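Local coordinates for putative DNA protection protein (Streptomyces coelicolor, PDB 4CYB) that binds iron and probably oxidises it, as a twelve-subunit ferritin-like cage of the Dps family, at residues J[42-47]-J[100-105]. Residues are numbered along the deposited sequence; the frame is centred on the assembly and turned at random.
Sequences YKKYHW and PRPPDG. With FE (Fe (III) ion), chain V.
Lys44 and Pro102 pass each other in opposite directions, and the lysine aliphatic chain lies against the proline ring, with Lys44 CE 4.0 Å from Pro102 CG. The lysine reaches from helix 18-48 to the irregular loop 100-105 because CG is anti to the backbone N and the chain stays extended until it bends at chi4 (75°). There Lys44 NZ donates to Pro103 O at 3.0 Å, in the carbonyl plane with a C=O...N angle of 154°, and to Gly105 O at 3.2 Å, tilted 22° out of the plane of the Gly105 carbonyl itself. Water 1 takes a further hydrogen bond from Lys44 NZ at 2.7 Å and passes it on to Asp104 O. Beside the lysine, Tyr45 brings its OH 4.0 Å from Pro102 CB, while that hydroxyl hydrogen-bonds to Glu107. A methionine in place of Lys44 would probably leave the carbonyls of Pro103 and Gly105 without their shared donor. Across the helix, His46 NE2 binds the iron(III) ion at 2.5 Å, together with three waters and Asp73 and Glu77 of a second subunit. The chemistry thus implies a buried ammonium group satisfied by backbone carbonyls and water, fastening the loop to the helix that carries an iron ligand.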
ATOM      1  N   TYR J  42       2.952 -28.543  10.443  1.00 18.03           N
ATOM      2  CA  TYR J  42       3.063 -27.860   9.174  1.00 17.80           C
ATOM      3  C   TYR J  42       4.418 -27.127   9.136  1.00 18.99           C
ATOM      4  O   TYR J  42       5.076 -27.170   8.113  1.00 19.03           O
ATOM      5  CB  TYR J  42       1.918 -26.844   9.018  1.00 17.95           C
ATOM      6  CG  TYR J  42       0.784 -27.383   8.254  1.00 18.72           C
ATOM      7  CD1 TYR J  42       0.934 -27.688   6.900  1.00 19.11           C
ATOM      8  CD2 TYR J  42      -0.460 -27.602   8.888  1.00 19.33           C
ATOM      9  CE1 TYR J  42      -0.120 -28.169   6.167  1.00 19.94           C
ATOM     10  CE2 TYR J  42      -1.528 -28.112   8.158  1.00 21.20           C
ATOM     11  CZ  TYR J  42      -1.325 -28.395   6.817  1.00 20.32           C
ATOM     12  OH  TYR J  42      -2.366 -28.871   6.047  1.00 20.66           O
ATOM     13  N   LYS J  43       4.848 -26.482  10.232  1.00 18.08           N
ATOM     14  CA  LYS J  43       6.185 -25.822  10.252  1.00 18.42           C
ATOM     15  C   LYS J  43       7.339 -26.857  10.156  1.00 18.32           C
ATOM     16  O   LYS J  43       8.274 -26.706   9.383  1.00 17.46           O
ATOM     17  CB  LYS J  43       6.424 -24.963  11.521  1.00 17.70           C
ATOM     18  CG  LYS J  43       5.573 -23.684  11.611  1.00 18.21           C
ATOM     19  CD  LYS J  43       5.744 -22.739  10.381  1.00 19.81           C
ATOM     20  CE  LYS J  43       7.230 -22.269  10.248  1.00 19.83           C
ATOM     21  NZ  LYS J  43       7.232 -21.161   9.252  1.00 20.33           N
ATOM     22  N   LYS J  44       7.208 -27.970  10.868  1.00 19.14           N
ATOM     23  CA  LYS J  44       8.168 -29.092  10.714  1.00 20.21           C
ATOM     24  C   LYS J  44       8.363 -29.491   9.249  1.00 20.35           C
ATOM     25  O   LYS J  44       9.500 -29.579   8.771  1.00 19.59           O
ATOM     26  CB  LYS J  44       7.787 -30.293  11.611  1.00 19.95           C
ATOM     27  CG  LYS J  44       8.695 -31.580  11.500  1.00 21.70           C
ATOM     28  CD  LYS J  44       8.011 -32.784  12.205  1.00 22.61           C
ATOM     29  CE  LYS J  44       8.673 -34.158  11.936  1.00 22.73           C
ATOM     30  NZ  LYS J  44       9.946 -34.256  12.717  1.00 25.65           N
ATOM     31  N   TYR J  45       7.280 -29.717   8.518  1.00 20.37           N
ATOM     32  CA  TYR J  45       7.399 -30.200   7.169  1.00 20.52           C
ATOM     33  C   TYR J  45       7.785 -29.049   6.200  1.00 19.01           C
ATOM     34  O   TYR J  45       8.413 -29.295   5.225  1.00 20.50           O
ATOM     35  CB  TYR J  45       6.073 -30.861   6.788  1.00 20.64           C
ATOM     36  CG  TYR J  45       5.792 -32.111   7.626  1.00 20.40           C
ATOM     37  CD1 TYR J  45       6.867 -32.930   8.094  1.00 22.93           C
ATOM     38  CD2 TYR J  45       4.491 -32.498   7.922  1.00 22.61           C
ATOM     39  CE1 TYR J  45       6.641 -34.091   8.836  1.00 21.95           C
ATOM     40  CE2 TYR J  45       4.253 -33.630   8.728  1.00 24.25           C
ATOM     41  CZ  TYR J  45       5.305 -34.422   9.153  1.00 21.92           C
ATOM     42  OH  TYR J  45       5.029 -35.543   9.895  1.00 28.02           O
ATOM     43  N   HIS J  46       7.387 -27.803   6.491  1.00 19.11           N
ATOM     44  CA  HIS J  46       7.882 -26.607   5.743  1.00 18.01           C
ATOM     45  C   HIS J  46       9.403 -26.641   5.800  1.00 20.03           C
ATOM     46  O   HIS J  46      10.039 -26.399   4.765  1.00 19.40           O
ATOM     47  CB  HIS J  46       7.313 -25.347   6.428  1.00 19.35           C
ATOM     48  CG  HIS J  46       7.912 -24.005   5.979  1.00 18.79           C
ATOM     49  ND1 HIS J  46       7.625 -23.460   4.784  1.00 18.94           N
ATOM     50  CD2 HIS J  46       8.703 -23.085   6.663  1.00 19.66           C
ATOM     51  CE1 HIS J  46       8.171 -22.199   4.694  1.00 19.10           C
ATOM     52  NE2 HIS J  46       8.862 -21.979   5.840  1.00 18.28           N
ATOM     53  N   TRP J  47      10.000 -26.960   6.965  1.00 16.96           N
ATOM     54  CA  TRP J  47      11.503 -26.996   7.062  1.00 20.10           C
ATOM     55  C   TRP J  47      12.148 -28.214   6.475  1.00 20.62           C
ATOM     56  O   TRP J  47      13.143 -28.117   5.763  1.00 22.24           O
ATOM     57  CB  TRP J  47      11.969 -26.887   8.507  1.00 22.41           C
ATOM     58  CG  TRP J  47      11.495 -25.597   9.140  1.00 20.67           C
ATOM     59  CD1 TRP J  47      11.491 -24.327   8.585  1.00 21.26           C
ATOM     60  CD2 TRP J  47      10.919 -25.458  10.466  1.00 20.88           C
ATOM     61  NE1 TRP J  47      10.918 -23.399   9.456  1.00 21.26           N
ATOM     62  CE2 TRP J  47      10.606 -24.011  10.637  1.00 19.47           C
ATOM     63  CE3 TRP J  47      10.699 -26.352  11.545  1.00 21.45           C
ATOM     64  CZ2 TRP J  47      10.028 -23.514  11.797  1.00 20.74           C
ATOM     65  CZ3 TRP J  47      10.145 -25.834  12.726  1.00 21.55           C
ATOM     66  CH2 TRP J  47       9.790 -24.467  12.846  1.00 21.48           C
ATOM     67  N   PRO J 100      -1.017 -37.819  17.417  1.00 24.77           N
ATOM     68  CA  PRO J 100       0.191 -38.596  17.736  1.00 27.60           C
ATOM     69  C   PRO J 100       1.474 -37.817  17.421  1.00 29.27           C
ATOM     70  O   PRO J 100       1.510 -36.988  16.476  1.00 28.67           O
ATOM     71  CB  PRO J 100       0.069 -39.862  16.818  1.00 26.69           C
ATOM     72  CG  PRO J 100      -1.409 -39.966  16.554  1.00 30.53           C
ATOM     73  CD  PRO J 100      -1.885 -38.528  16.448  1.00 26.02           C
ATOM     74  N   ARG J 101       2.517 -38.066  18.212  1.00 26.91           N
ATOM     75  CA  ARG J 101       3.839 -37.480  17.936  1.00 23.15           C
ATOM     76  C   ARG J 101       4.504 -38.122  16.693  1.00 27.23           C
ATOM     77  O   ARG J 101       4.558 -39.387  16.558  1.00 25.48           O
ATOM     78  CB  ARG J 101       4.742 -37.666  19.160  1.00 23.79           C
ATOM     79  CG  ARG J 101       6.141 -37.065  18.991  1.00 22.57           C
ATOM     80  CD  ARG J 101       6.930 -37.285  20.272  1.00 25.94           C
ATOM     81  NE  ARG J 101       8.310 -36.893  20.105  1.00 26.87           N
ATOM     82  CZ  ARG J 101       9.205 -36.900  21.088  1.00 26.71           C
ATOM     83  NH1 ARG J 101       8.823 -37.193  22.327  1.00 27.30           N
ATOM     84  NH2 ARG J 101      10.470 -36.586  20.849  1.00 24.77           N
ATOM     85  N   PRO J 102       5.035 -37.292  15.767  1.00 24.88           N
ATOM     86  CA  PRO J 102       5.743 -37.891  14.610  1.00 22.81           C
ATOM     87  C   PRO J 102       7.134 -38.342  14.981  1.00 23.63           C
ATOM     88  O   PRO J 102       7.610 -38.015  16.059  1.00 26.78           O
ATOM     89  CB  PRO J 102       5.865 -36.703  13.623  1.00 25.69           C
ATOM     90  CG  PRO J 102       5.937 -35.497  14.513  1.00 26.97           C
ATOM     91  CD  PRO J 102       5.102 -35.810  15.764  1.00 27.12           C
ATOM     92  N   PRO J 103       7.853 -39.053  14.071  1.00 25.13           N
ATOM     93  CA  PRO J 103       9.271 -39.328  14.281  1.00 25.08           C
ATOM     94  C   PRO J 103      10.033 -38.011  14.460  1.00 24.91           C
ATOM     95  O   PRO J 103       9.635 -36.991  13.837  1.00 24.15           O
ATOM     96  CB  PRO J 103       9.722 -39.960  12.951  1.00 25.33           C
ATOM     97  CG  PRO J 103       8.445 -40.603  12.389  1.00 27.91           C
ATOM     98  CD  PRO J 103       7.364 -39.576  12.776  1.00 28.87           C
ATOM     99  N   ASP J 104      11.095 -38.027  15.256  1.00 23.98           N
ATOM    100  CA  ASP J 104      11.948 -36.796  15.434  1.00 23.45           C
ATOM    101  C   ASP J 104      12.635 -36.398  14.143  1.00 27.29           C
ATOM    102  O   ASP J 104      12.917 -35.199  13.922  1.00 24.11           O
ATOM    103  CB  ASP J 104      13.034 -37.079  16.443  1.00 23.71           C
ATOM    104  CG  ASP J 104      12.494 -37.250  17.850  1.00 24.45           C
ATOM    105  OD1 ASP J 104      11.334 -36.901  18.085  1.00 28.64           O
ATOM    106  OD2 ASP J 104      13.243 -37.726  18.736  1.00 28.08           O
ATOM    107  N   GLY J 105      12.917 -37.401  13.309  1.00 22.79           N
ATOM    108  CA  GLY J 105      13.676 -37.175  12.065  1.00 25.61           C
ATOM    109  C   GLY J 105      12.796 -36.888  10.847  1.00 26.56           C
ATOM    110  O   GLY J 105      11.641 -36.396  10.965  1.00 27.01           O
TER
HETATM  111 FE    FE V1200      10.223 -19.945   6.219  0.50 14.70          FE
HETATM  112  O   HOH W   1      12.054 -32.611  13.086  1.00 29.83           O
HETATM  113  O   HOH W   2       8.140 -18.995   6.973  1.00 23.38           O
HETATM  114  O   HOH W   3       9.883 -19.711   3.914  1.00 32.84           O
HETATM  115  O   HOH W   4      11.086 -17.785   5.541  1.00 32.55           O